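Local coordinates for 3-dehydroquinate dehydratase (Geobacillus kaustophilus, PDB 2YR1), which probably catalyses the cis-dehydration of 3-dehydroquinate to 3-dehydroshikimate, the third step of the chorismate pathway leading to the aromatic amino acids, at residues E50-A53 / D54-R57; D119-L122 / A123-E126; S181-D184 / V185-L188; S234-P237 / G238-P241; P241-D244 / V245-V248. One frame throughout, in Å; residues are numbered along the deposited sequence.

Contact 1. Residues E50-A53 / D54-R57; sequences EWRA and DFFR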
loop_
_atom_site.group_PDB
_atom_site.type_symbol
_atom_site.label_atom_id
_atom_site.label_comp_id
_atom_site.label_asym_id
_atom_site.label_seq_id
_atom_site.Cartn_x
_atom_site.Cartn_y
_atom_site.Cartn_z
ATOM N N GLU A 50 5.226 -22.536 -6.241
ATOM C CA GLU A 50 6.204 -22.339 -7.302
ATOM C C GLU A 50 7.484 -23.087 -6.991
ATOM O O GLU A 50 8.261 -22.666 -6.139
ATOM C CB GLU A 50 6.582 -20.872 -7.502
ATOM C CG GLU A 50 7.697 -20.741 -8.550
ATOM C CD GLU A 50 8.327 -19.363 -8.616
ATOM O OE1 GLU A 50 8.540 -18.738 -7.552
ATOM O OE2 GLU A 50 8.629 -18.909 -9.737
ATOM N N TRP A 51 7.734 -24.202 -7.653
ATOM C CA TRP A 51 8.986 -24.817 -7.319
ATOM C C TRP A 51 10.031 -24.266 -8.255
ATOM O O TRP A 51 9.910 -24.321 -9.478
ATOM C CB TRP A 51 8.878 -26.353 -7.270
ATOM C CG TRP A 51 9.256 -27.170 -8.439
ATOM C CD1 TRP A 51 8.579 -27.278 -9.617
ATOM C CD2 TRP A 51 10.282 -28.176 -8.470
ATOM N NE1 TRP A 51 9.107 -28.308 -10.374
ATOM C CE2 TRP A 51 10.153 -28.872 -9.694
ATOM C CE3 TRP A 51 11.293 -28.560 -7.577
ATOM C CZ2 TRP A 51 10.994 -29.936 -10.050
ATOM C CZ3 TRP A 51 12.128 -29.617 -7.930
ATOM C CH2 TRP A 51 11.973 -30.291 -9.158
ATOM N N ARG A 52 11.011 -23.618 -7.637
ATOM C CA ARG A 52 12.122 -22.999 -8.321
ATOM C C ARG A 52 13.160 -24.074 -8.653
ATOM O O ARG A 52 14.222 -24.178 -8.019
ATOM C CB ARG A 52 12.723 -21.922 -7.422
ATOM C CG ARG A 52 11.970 -20.606 -7.431
ATOM C CD ARG A 52 12.195 -19.905 -8.756
ATOM N NE ARG A 52 13.604 -19.581 -8.973
ATOM C CZ ARG A 52 14.237 -18.574 -8.377
ATOM N NH1 ARG A 52 13.582 -17.795 -7.529
ATOM N NH2 ARG A 52 15.521 -18.342 -8.628
ATOM N N ALA A 53 12.835 -24.862 -9.673
ATOM C CA ALA A 53 13.673 -25.968 -10.109
ATOM C C ALA A 53 15.131 -25.625 -10.383
ATOM O O ALA A 53 15.966 -26.529 -10.490
ATOM C CB ALA A 53 13.046 -26.632 -11.333
ATOM N N ASP A 54 15.458 -24.341 -10.492
ATOM C CA ASP A 54 16.842 -23.979 -10.758
ATOM C C ASP A 54 17.770 -24.162 -9.555
ATOM O O ASP A 54 18.978 -23.913 -9.652
ATOM C CB ASP A 54 16.941 -22.557 -11.314
ATOM C CG ASP A 54 16.123 -21.556 -10.533
ATOM O OD1 ASP A 54 14.907 -21.776 -10.362
ATOM O OD2 ASP A 54 16.703 -20.536 -10.106
ATOM N N PHE A 55 17.204 -24.602 -8.434
ATOM C CA PHE A 55 17.981 -24.864 -7.223
ATOM C C PHE A 55 18.427 -26.331 -7.222
ATOM O O PHE A 55 19.464 -26.680 -6.661
ATOM C CB PHE A 55 17.145 -24.601 -5.965
ATOM C CG PHE A 55 17.120 -23.159 -5.543
ATOM C CD1 PHE A 55 16.371 -22.226 -6.249
ATOM C CD2 PHE A 55 17.876 -22.729 -4.453
ATOM C CE1 PHE A 55 16.376 -20.883 -5.881
ATOM C CE2 PHE A 55 17.888 -21.387 -4.075
ATOM C CZ PHE A 55 17.137 -20.462 -4.793
ATOM N N PHE A 56 17.613 -27.169 -7.862
ATOM C CA PHE A 56 17.826 -28.611 -7.991
ATOM C C PHE A 56 19.203 -28.893 -8.603
ATOM O O PHE A 56 19.462 -28.534 -9.760
ATOM C CB PHE A 56 16.728 -29.168 -8.906
ATOM C CG PHE A 56 16.448 -30.627 -8.731
ATOM C CD1 PHE A 56 15.660 -31.073 -7.677
ATOM C CD2 PHE A 56 16.916 -31.552 -9.661
ATOM C CE1 PHE A 56 15.334 -32.419 -7.555
ATOM C CE2 PHE A 56 16.595 -32.904 -9.547
ATOM C CZ PHE A 56 15.802 -33.339 -8.495
ATOM N N ARG A 57 20.094 -29.528 -7.845
ATOM C CA ARG A 57 21.418 -29.818 -8.397
ATOM C C ARG A 57 21.374 -30.872 -9.506
ATOM O O ARG A 57 22.098 -30.757 -10.482
ATOM C CB ARG A 57 22.407 -30.262 -7.300
ATOM C CG ARG A 57 23.270 -29.125 -6.738
ATOM C CD ARG A 57 24.540 -29.629 -6.028
ATOM N NE ARG A 57 24.243 -30.526 -4.911
ATOM C CZ ARG A 57 23.986 -31.831 -5.025
ATOM N NH1 ARG A 57 23.995 -32.422 -6.214
ATOM N NH2 ARG A 57 23.695 -32.544 -3.942
#
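In the predicted substrate pocket of this type I dehydroquinase, Arg52, predicted to bind 3-dehydroquinate, is held by Asp54 where strand 48-52 of the TIM barrel gives way to its following loop. The pair illustrates how a substrate-side arginine can be held in place by its own near neighbour. Arg52 grips the carboxylate side-on: NE donates to Asp54 OD1 at 2.9 Å and NH2 to Asp54 OD2 at 2.9 Å. Each oxygen uses its syn lone pair, and the guanidinium and carboxylate planes lie only 9° apart. Bends at chi2 (-72°) and chi3 of Arg52 fold its chain back to make this reach. Phe55 CE1 covers the rim of one guanidinium face, 3.8 Å from Arg52 NH2. The backbone tightens the same corner, with Phe55 N bonded to Arg52 O at 3.0 Å and Phe56 N to Ala53 O at 3.2 Å. On the far side of the chain Trp51 turns its edge toward the face of Phe56 in an offset edge-to-face pair, planes at 80°, CZ3 meeting Phe56 CD1 at 3.8 Å, while helix 62-75 packs on both rings. A leucine in place of Arg52, with no guanidinium, would probably leave the Asp54 carboxylate without its positive mate and Ser235 O without its NH1 donor. Two straight ionic bonds, with NH1 tied to Ser235 and Asp54 OD2 also accepting from Gln93 N, imply a guanidinium with little freedom to rotate, probably presented to the predicted pocket in a narrow range of orientations.

Contact 2. Residues D119-L122 / A123-E126; sequences DYEL and AYGE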
loop_
_atom_site.group_PDB
_atom_site.type_symbol
_atom_site.label_atom_id
_atom_site.label_comp_id
_atom_site.label_asym_id
_atom_site.label_seq_id
_atom_site.Cartn_x
_atom_site.Cartn_y
_atom_site.Cartn_z
ATOM N N ASP A 119 6.820 -21.026 -16.024
ATOM C CA ASP A 119 7.348 -19.673 -16.138
ATOM C C ASP A 119 8.500 -19.678 -17.153
ATOM O O ASP A 119 9.433 -20.474 -17.044
ATOM C CB ASP A 119 7.866 -19.175 -14.777
ATOM C CG ASP A 119 8.462 -17.765 -14.850
ATOM O OD1 ASP A 119 9.199 -17.476 -15.813
ATOM O OD2 ASP A 119 8.211 -16.944 -13.941
ATOM N N TYR A 120 8.429 -18.799 -18.147
ATOM C CA TYR A 120 9.486 -18.719 -19.149
ATOM C C TYR A 120 9.827 -17.254 -19.390
ATOM O O TYR A 120 8.944 -16.392 -19.377
ATOM C CB TYR A 120 9.042 -19.383 -20.451
ATOM C CG TYR A 120 10.188 -19.922 -21.258
ATOM C CD1 TYR A 120 11.020 -20.909 -20.733
ATOM C CD2 TYR A 120 10.437 -19.463 -22.553
ATOM C CE1 TYR A 120 12.064 -21.430 -21.470
ATOM C CE2 TYR A 120 11.486 -19.982 -23.304
ATOM C CZ TYR A 120 12.296 -20.969 -22.753
ATOM O OH TYR A 120 13.341 -21.500 -23.481
ATOM N N GLU A 121 11.108 -16.988 -19.630
ATOM C CA GLU A 121 11.613 -15.633 -19.816
ATOM C C GLU A 121 11.279 -14.969 -21.148
ATOM O O GLU A 121 11.532 -15.540 -22.217
ATOM C CB GLU A 121 13.138 -15.630 -19.646
ATOM C CG GLU A 121 13.692 -16.861 -18.905
ATOM C CD GLU A 121 13.425 -16.834 -17.408
ATOM O OE1 GLU A 121 14.349 -16.499 -16.630
ATOM O OE2 GLU A 121 12.284 -17.147 -17.012
ATOM N N LEU A 122 10.745 -13.752 -21.077
ATOM C CA LEU A 122 10.415 -13.010 -22.287
ATOM C C LEU A 122 11.698 -12.804 -23.072
ATOM O O LEU A 122 11.696 -12.784 -24.299
ATOM C CB LEU A 122 9.796 -11.642 -21.955
ATOM C CG LEU A 122 9.326 -10.892 -23.216
ATOM C CD1 LEU A 122 8.107 -10.061 -22.915
ATOM C CD2 LEU A 122 10.449 -10.020 -23.754
ATOM N N ALA A 123 12.804 -12.673 -22.349
ATOM C CA ALA A 123 14.099 -12.458 -22.974
ATOM C C ALA A 123 14.416 -13.483 -24.057
ATOM O O ALA A 123 15.259 -13.234 -24.909
ATOM C CB ALA A 123 15.195 -12.464 -21.915
ATOM N N TYR A 124 13.743 -14.629 -24.030
ATOM C CA TYR A 124 13.991 -15.671 -25.029
ATOM C C TYR A 124 13.192 -15.465 -26.312
ATOM O O TYR A 124 13.064 -16.384 -27.125
ATOM C CB TYR A 124 13.701 -17.059 -24.444
ATOM C CG TYR A 124 14.580 -17.428 -23.264
ATOM C CD1 TYR A 124 14.472 -18.675 -22.655
ATOM C CD2 TYR A 124 15.510 -16.520 -22.743
ATOM C CE1 TYR A 124 15.269 -19.017 -21.551
ATOM C CE2 TYR A 124 16.309 -16.847 -21.646
ATOM C CZ TYR A 124 16.184 -18.096 -21.056
ATOM O OH TYR A 124 16.973 -18.424 -19.975
ATOM N N GLY A 125 12.675 -14.248 -26.479
ATOM C CA GLY A 125 11.906 -13.867 -27.654
ATOM C C GLY A 125 11.260 -14.945 -28.507
ATOM O O GLY A 125 10.313 -15.608 -28.080
ATOM N N GLU A 126 11.764 -15.106 -29.728
ATOM C CA GLU A 126 11.226 -16.093 -30.664
ATOM C C GLU A 126 11.207 -17.508 -30.103
ATOM O O GLU A 126 10.313 -18.296 -30.414
ATOM C CB GLU A 126 12.034 -16.099 -31.961
ATOM C CG GLU A 126 13.522 -16.286 -31.751
ATOM C CD GLU A 126 14.188 -17.068 -32.868
ATOM O OE1 GLU A 126 13.931 -16.763 -34.055
ATOM O OE2 GLU A 126 14.977 -17.985 -32.555
#
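Tyr120 and Tyr124 are brought together by different first torsions: the Tyr120 ring stands across from its own backbone N (chi1 -153°), whereas the Tyr124 ring stands across from its own carbonyl carbon (chi1 -62°). The setting is the end of strand 117-121 in the parallel barrel of a TIM-type fold, where the chain turns toward helix 127-137. There the two rings form a T-shaped pair, the edge of Tyr124 directed at the face of Tyr120, with centroids 4.9 Å apart and planes at 87°. Helix 99-112 covers the Tyr120 side through Arg103 and Ile106. The hydroxyl of Tyr120 is buried here and finds no polar partner in the model.

Glu121 supplies the other half of the arrangement. It runs alongside Tyr124, pointing the same way, but its polar end looks elsewhere: OE1 accepts from Ser87 N, on the loop that also carries the predicted substrate-binding Arg86. The turn itself is closed by Tyr124 N bonding to Glu121 O at 3.0 Å and Gly125 N to Leu122 O at 2.8 Å. Glu121 CG lies over one face of the Tyr124 ring, whose edge meets Tyr120, and is offset toward the rim; the contact is a CH-pi interaction, with Glu121 CG 3.8 Å from the ring centroid and 3.5 Å from Tyr124 CZ.

Contact 3. Residues S181-D184 / V185-L188; sequences SPED and VLVL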
loop_
_atom_site.group_PDB
_atom_site.type_symbol
_atom_site.label_atom_id
_atom_site.label_comp_id
_atom_site.label_asym_id
_atom_site.label_seq_id
_atom_site.Cartn_x
_atom_site.Cartn_y
_atom_site.Cartn_z
ATOM N N SER A 181 14.355 3.435 -4.516
ATOM C CA SER A 181 13.700 4.573 -3.886
ATOM C C SER A 181 12.180 4.385 -3.886
ATOM O O SER A 181 11.653 3.556 -4.619
ATOM C CB SER A 181 14.004 5.838 -4.676
ATOM O OG SER A 181 13.228 5.825 -5.862
ATOM N N PRO A 182 11.462 5.154 -3.053
ATOM C CA PRO A 182 10.001 5.050 -2.998
ATOM C C PRO A 182 9.427 5.393 -4.369
ATOM O O PRO A 182 8.438 4.799 -4.826
ATOM C CB PRO A 182 9.628 6.076 -1.932
ATOM C CG PRO A 182 10.750 5.916 -0.951
ATOM C CD PRO A 182 11.978 5.853 -1.861
ATOM N N GLU A 183 10.053 6.349 -5.041
ATOM C CA GLU A 183 9.572 6.713 -6.357
ATOM C C GLU A 183 9.557 5.500 -7.288
ATOM O O GLU A 183 8.636 5.353 -8.088
ATOM C CB GLU A 183 10.415 7.842 -6.965
ATOM C CG GLU A 183 9.870 8.311 -8.305
ATOM C CD GLU A 183 8.351 8.498 -8.278
ATOM O OE1 GLU A 183 7.648 8.001 -9.204
ATOM O OE2 GLU A 183 7.862 9.139 -7.320
ATOM N N ASP A 184 10.564 4.636 -7.178
ATOM C CA ASP A 184 10.633 3.428 -8.005
ATOM C C ASP A 184 9.464 2.504 -7.724
ATOM O O ASP A 184 8.956 1.851 -8.634
ATOM C CB ASP A 184 11.913 2.640 -7.750
ATOM C CG ASP A 184 13.114 3.230 -8.448
ATOM O OD1 ASP A 184 12.943 3.969 -9.458
ATOM O OD2 ASP A 184 14.228 2.928 -7.978
ATOM N N VAL A 185 9.064 2.435 -6.459
ATOM C CA VAL A 185 7.941 1.585 -6.079
ATOM C C VAL A 185 6.666 2.072 -6.763
ATOM O O VAL A 185 5.898 1.276 -7.282
ATOM C CB VAL A 185 7.754 1.565 -4.537
ATOM C CG1 VAL A 185 6.560 0.737 -4.167
ATOM C CG2 VAL A 185 9.011 0.985 -3.875
ATOM N N LEU A 186 6.461 3.385 -6.796
ATOM C CA LEU A 186 5.278 3.953 -7.439
ATOM C C LEU A 186 5.365 3.725 -8.970
ATOM O O LEU A 186 4.359 3.491 -9.607
ATOM C CB LEU A 186 5.172 5.447 -7.093
ATOM C CG LEU A 186 4.921 5.752 -5.598
ATOM C CD1 LEU A 186 4.771 7.250 -5.404
ATOM C CD2 LEU A 186 3.653 5.033 -5.106
ATOM N N VAL A 187 6.566 3.801 -9.553
ATOM C CA VAL A 187 6.724 3.522 -10.988
ATOM C C VAL A 187 6.195 2.088 -11.291
ATOM O O VAL A 187 5.432 1.860 -12.249
ATOM C CB VAL A 187 8.212 3.611 -11.402
ATOM C CG1 VAL A 187 8.433 2.977 -12.746
ATOM C CG2 VAL A 187 8.635 5.061 -11.417
ATOM N N LEU A 188 6.593 1.124 -10.468
ATOM C CA LEU A 188 6.131 -0.249 -10.664
ATOM C C LEU A 188 4.604 -0.369 -10.568
ATOM O O LEU A 188 3.982 -1.125 -11.324
ATOM C CB LEU A 188 6.747 -1.203 -9.646
ATOM C CG LEU A 188 6.061 -2.558 -9.890
ATOM C CD1 LEU A 188 6.794 -3.285 -10.995
ATOM C CD2 LEU A 188 5.963 -3.375 -8.649
#
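Glu183 reaches forward along the helix to meet Leu186 and Val187, its carboxylate resting against their aliphatic ends: OE1 comes to 3.8 Å from Val187 CG2 and OE2 to 4.1 Å from Leu186 CD1. This is the first turn of helix 182-198, the helix of a beta-alpha-beta crossover between strands 172-177 and 203-207. A bend at chi2 (45°) tips the glutamate chain over instead of letting it run straight outward, and it crosses both partners at about a right angle. Val187 CG2 also lies 3.3 Å from Glu183 O, an ordinary close approach within a helix turn.

Beneath these side chains lies the main-chain frame. Leu186 N, Val187 N and Leu188 N bond to Pro182 O, Glu183 O and Asp184 O respectively, the Val187 bond measuring 3.0 Å; the link from Val185 N to Ser181 O is weak. Further out, Phe222 of the second subunit packs on Val185 and Leu186, and Glu193 of that subunit touches Pro182 and Glu183, so the turn forms part of the dimer surface. Within the same chain Ile214 of helix 213-218 meets Val185. Just before the turn, Lys180 N is bonded by Asp184 OD2. Separately, Ser181 is the N-cap of the helix: its OG accepts from Asp184 N at 3.2 Å with an N-H...O angle of 152°.

Contact 4. Residues S234-P237 / G238-P241; sequences SSAP and GQIP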
loop_
_atom_site.group_PDB
_atom_site.type_symbol
_atom_site.label_atom_id
_atom_site.label_comp_id
_atom_site.label_asym_id
_atom_site.label_seq_id
_atom_site.Cartn_x
_atom_site.Cartn_y
_atom_site.Cartn_z
ATOM N N SER A 234 12.671 -18.368 1.344
ATOM C CA SER A 234 12.530 -17.211 0.470
ATOM C C SER A 234 13.207 -17.542 -0.856
ATOM O O SER A 234 14.279 -18.149 -0.871
ATOM C CB SER A 234 13.203 -15.986 1.110
ATOM O OG SER A 234 13.163 -14.850 0.256
ATOM N N SER A 235 12.584 -17.155 -1.968
ATOM C CA SER A 235 13.168 -17.416 -3.286
ATOM C C SER A 235 13.550 -16.094 -3.939
ATOM O O SER A 235 14.135 -16.072 -5.019
ATOM C CB SER A 235 12.176 -18.160 -4.188
ATOM O OG SER A 235 11.118 -17.301 -4.588
ATOM N N ALA A 236 13.202 -14.995 -3.273
ATOM C CA ALA A 236 13.491 -13.653 -3.765
ATOM C C ALA A 236 13.411 -12.621 -2.623
ATOM O O ALA A 236 12.650 -12.785 -1.679
ATOM C CB ALA A 236 12.504 -13.282 -4.879
ATOM N N PRO A 237 14.201 -11.542 -2.715
ATOM C CA PRO A 237 14.235 -10.477 -1.704
ATOM C C PRO A 237 12.899 -9.782 -1.419
ATOM O O PRO A 237 12.159 -9.415 -2.330
ATOM C CB PRO A 237 15.291 -9.512 -2.255
ATOM C CG PRO A 237 15.248 -9.765 -3.743
ATOM C CD PRO A 237 15.155 -11.259 -3.800
ATOM N N GLY A 238 12.587 -9.623 -0.139
ATOM C CA GLY A 238 11.355 -8.948 0.235
ATOM C C GLY A 238 10.093 -9.773 0.408
ATOM O O GLY A 238 9.044 -9.216 0.710
ATOM N N GLN A 239 10.169 -11.087 0.224
ATOM C CA GLN A 239 8.980 -11.913 0.396
ATOM C C GLN A 239 8.635 -11.964 1.894
ATOM O O GLN A 239 9.505 -12.149 2.739
ATOM C CB GLN A 239 9.213 -13.327 -0.170
ATOM C CG GLN A 239 9.548 -13.364 -1.679
ATOM C CD GLN A 239 9.678 -14.780 -2.231
ATOM O OE1 GLN A 239 9.960 -15.726 -1.485
ATOM N NE2 GLN A 239 9.495 -14.930 -3.545
ATOM N N ILE A 240 7.350 -11.801 2.192
ATOM C CA ILE A 240 6.801 -11.774 3.546
ATOM C C ILE A 240 6.130 -13.089 3.906
ATOM O O ILE A 240 5.577 -13.763 3.037
ATOM C CB ILE A 240 5.732 -10.647 3.659
ATOM C CG1 ILE A 240 6.396 -9.292 3.479
ATOM C CG2 ILE A 240 4.981 -10.708 4.974
ATOM C CD1 ILE A 240 6.868 -9.053 2.106
ATOM N N PRO A 241 6.176 -13.475 5.194
ATOM C CA PRO A 241 5.547 -14.717 5.638
ATOM C C PRO A 241 4.064 -14.742 5.286
ATOM O O PRO A 241 3.310 -13.787 5.535
ATOM C CB PRO A 241 5.797 -14.709 7.144
ATOM C CG PRO A 241 7.158 -14.085 7.227
ATOM C CD PRO A 241 7.033 -12.919 6.259
HETATM O O HOH W 1 12.011 -12.911 1.787
#
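Ser234 OG and Gln239 O are joined through one water, which lies 2.7 Å from Ser234 OG and donates to Gln239 O at 2.8 Å. The water thus links Ser234 to the last residue of a type II beta turn, Ala236 to Gln239, with Gly238 at its third position, where a side chain would jam against Pro237 O. Inside the loop the Gln239 side chain, extended beyond CG, folds back along the turn, CG passing 3.2 Å from Ala236 O. Its amide then holds Ser235 twice. OE1 accepts from Ser235 N at 3.0 Å in a nearly straight bond (172°), the donor standing above the carbonyl plane, and NE2 donates to Ser235 OG at 3.1 Å. A leucine at Gln239 would probably leave Ser235 N and OG without these partners and set the serine hydroxyl free to turn. Ser235 and Gln239 are both predicted to bind 3-dehydroquinate, and Arg216, another predicted substrate-binding residue, donates to Pro237 O. The double amide grip thus implies that the two predicted pocket residues probably order each other.

Contact 5. Residues P241-D244 / V245-V248; sequences PIDD and VRTV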
loop_
_atom_site.group_PDB
_atom_site.type_symbol
_atom_site.label_atom_id
_atom_site.label_comp_id
_atom_site.label_asym_id
_atom_site.label_seq_id
_atom_site.Cartn_x
_atom_site.Cartn_y
_atom_site.Cartn_z
ATOM N N PRO A 241 6.176 -13.475 5.194
ATOM C CA PRO A 241 5.547 -14.717 5.638
ATOM C C PRO A 241 4.064 -14.742 5.286
ATOM O O PRO A 241 3.310 -13.787 5.535
ATOM C CB PRO A 241 5.797 -14.709 7.144
ATOM C CG PRO A 241 7.158 -14.085 7.227
ATOM C CD PRO A 241 7.033 -12.919 6.259
ATOM N N ILE A 242 3.647 -15.852 4.704
ATOM C CA ILE A 242 2.283 -16.020 4.271
ATOM C C ILE A 242 1.204 -15.599 5.277
ATOM O O ILE A 242 0.167 -15.038 4.885
ATOM C CB ILE A 242 2.072 -17.467 3.836
ATOM C CG1 ILE A 242 0.674 -17.633 3.242
ATOM C CG2 ILE A 242 2.297 -18.390 5.016
ATOM C CD1 ILE A 242 0.503 -18.948 2.515
ATOM N N ASP A 243 1.444 -15.851 6.561
ATOM C CA ASP A 243 0.478 -15.489 7.600
ATOM C C ASP A 243 0.296 -13.974 7.715
ATOM O O ASP A 243 -0.817 -13.479 7.913
ATOM C CB ASP A 243 0.921 -16.063 8.955
ATOM C CG ASP A 243 0.723 -17.569 9.040
ATOM O OD1 ASP A 243 -0.262 -18.078 8.448
ATOM O OD2 ASP A 243 1.543 -18.243 9.705
ATOM N N ASP A 244 1.393 -13.234 7.594
ATOM C CA ASP A 244 1.312 -11.781 7.673
ATOM C C ASP A 244 0.675 -11.211 6.402
ATOM O O ASP A 244 -0.044 -10.217 6.452
ATOM C CB ASP A 244 2.699 -11.188 7.937
ATOM C CG ASP A 244 3.265 -11.610 9.303
ATOM O OD1 ASP A 244 2.538 -11.514 10.306
ATOM O OD2 ASP A 244 4.431 -12.037 9.377
ATOM N N VAL A 245 0.921 -11.846 5.262
ATOM C CA VAL A 245 0.313 -11.387 4.017
ATOM C C VAL A 245 -1.210 -11.509 4.123
ATOM O O VAL A 245 -1.942 -10.573 3.784
ATOM C CB VAL A 245 0.823 -12.206 2.817
ATOM C CG1 VAL A 245 0.067 -11.830 1.569
ATOM C CG2 VAL A 245 2.307 -11.914 2.599
ATOM N N ARG A 246 -1.678 -12.662 4.614
ATOM C CA ARG A 246 -3.114 -12.926 4.798
ATOM C C ARG A 246 -3.751 -11.893 5.737
ATOM O O ARG A 246 -4.843 -11.392 5.481
ATOM C CB ARG A 246 -3.343 -14.327 5.402
ATOM C CG ARG A 246 -2.924 -15.499 4.524
ATOM C CD ARG A 246 -3.078 -16.810 5.303
ATOM N NE ARG A 246 -2.741 -18.004 4.530
ATOM C CZ ARG A 246 -3.329 -18.329 3.384
ATOM N NH1 ARG A 246 -4.275 -17.539 2.880
ATOM N NH2 ARG A 246 -2.988 -19.448 2.753
ATOM N N THR A 247 -3.065 -11.594 6.829
ATOM C CA THR A 247 -3.558 -10.618 7.804
ATOM C C THR A 247 -3.877 -9.290 7.112
ATOM O O THR A 247 -4.985 -8.756 7.226
ATOM C CB THR A 247 -2.494 -10.354 8.902
ATOM O OG1 THR A 247 -2.281 -11.553 9.652
ATOM C CG2 THR A 247 -2.935 -9.236 9.842
ATOM N N VAL A 248 -2.893 -8.760 6.394
ATOM C CA VAL A 248 -3.056 -7.475 5.702
ATOM C C VAL A 248 -4.092 -7.526 4.587
ATOM O O VAL A 248 -4.919 -6.608 4.433
ATOM C CB VAL A 248 -1.684 -6.995 5.139
ATOM C CG1 VAL A 248 -1.845 -5.737 4.344
ATOM C CG2 VAL A 248 -0.709 -6.771 6.309
HETATM O O HOH W 2 -0.130 -11.781 10.949
#
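Arg246 and Ile242 lie side by side, one turn apart on helix 242-256, and the arginine can be followed atom by atom. Its CB starts beside the backbone, 3.6 Å from Ile242 O; CG, set across from the arginine's own carbonyl carbon (chi1 -65°), comes closer still, to 3.1 Å from the same oxygen. From there the chain runs extended, CD lying 3.7 Å from Ile242 O and NE passing Ile242 CG1 at 3.7 Å. CZ comes near both CD1 and CG1 of Ile242, and NH2 ends 3.5 Å from Ile242 CD1. The isoleucine branch, through CG1 and CD1, thus runs alongside the arginine as far as NH2, which has a weak hydrogen bond to Gln45 O.

Around the helix from this pair the chemistry becomes polar. Thr247 OG1 lies near Asp243 O, and a water in contact with that hydroxyl also donates to Asp244 OD1 at 2.8 Å. The other oxygen of Asp244 is bound by Tyr255 OH of the second subunit, while Asp243 OD2 makes a salt bridge with Lys44. Two carboxylates here would probably be eased by the positive end of the helix dipole. Backbone bonds each join residue to residue four ahead: Val245 N to Pro241 O at 3.1 Å, in the carbonyl plane, Arg246 N to Ile242 O at 3.0 Å, and so on to Val248.

Acidic residues in the first turn suit a helix N-terminus; with Val245 packed inward on Ile22 and Leu217, and Thr247 meeting Thr247 of the second subunit, this is the last outer helix of a TIM barrel.

In the fold
Contacts 1 and 2 sit at the ends of strands of the same parallel sheet, and their rings and charged groups are the more deeply packed: contact 1 is buried, contact 2 partly so. Contact 4, a loop at the surface, nevertheless works with contact 1 on the predicted pocket, for the two meet through Arg52 and Ser235. Contacts 3 and 5 are first turns of outer helices, where backbone bonds and aliphatic packing prevail and the second subunit closes in, as it does at the end of contact 4. Contacts 4 and 5 share Pro241, with Ile240 CG2 packing on Val245 CG2 at 3.8 Å. Chemistry thus follows place: ionic and aromatic in contact 1, aromatic in contact 2, amide and water in the loop, aliphatic and, in contact 5, also charged on the outer helices.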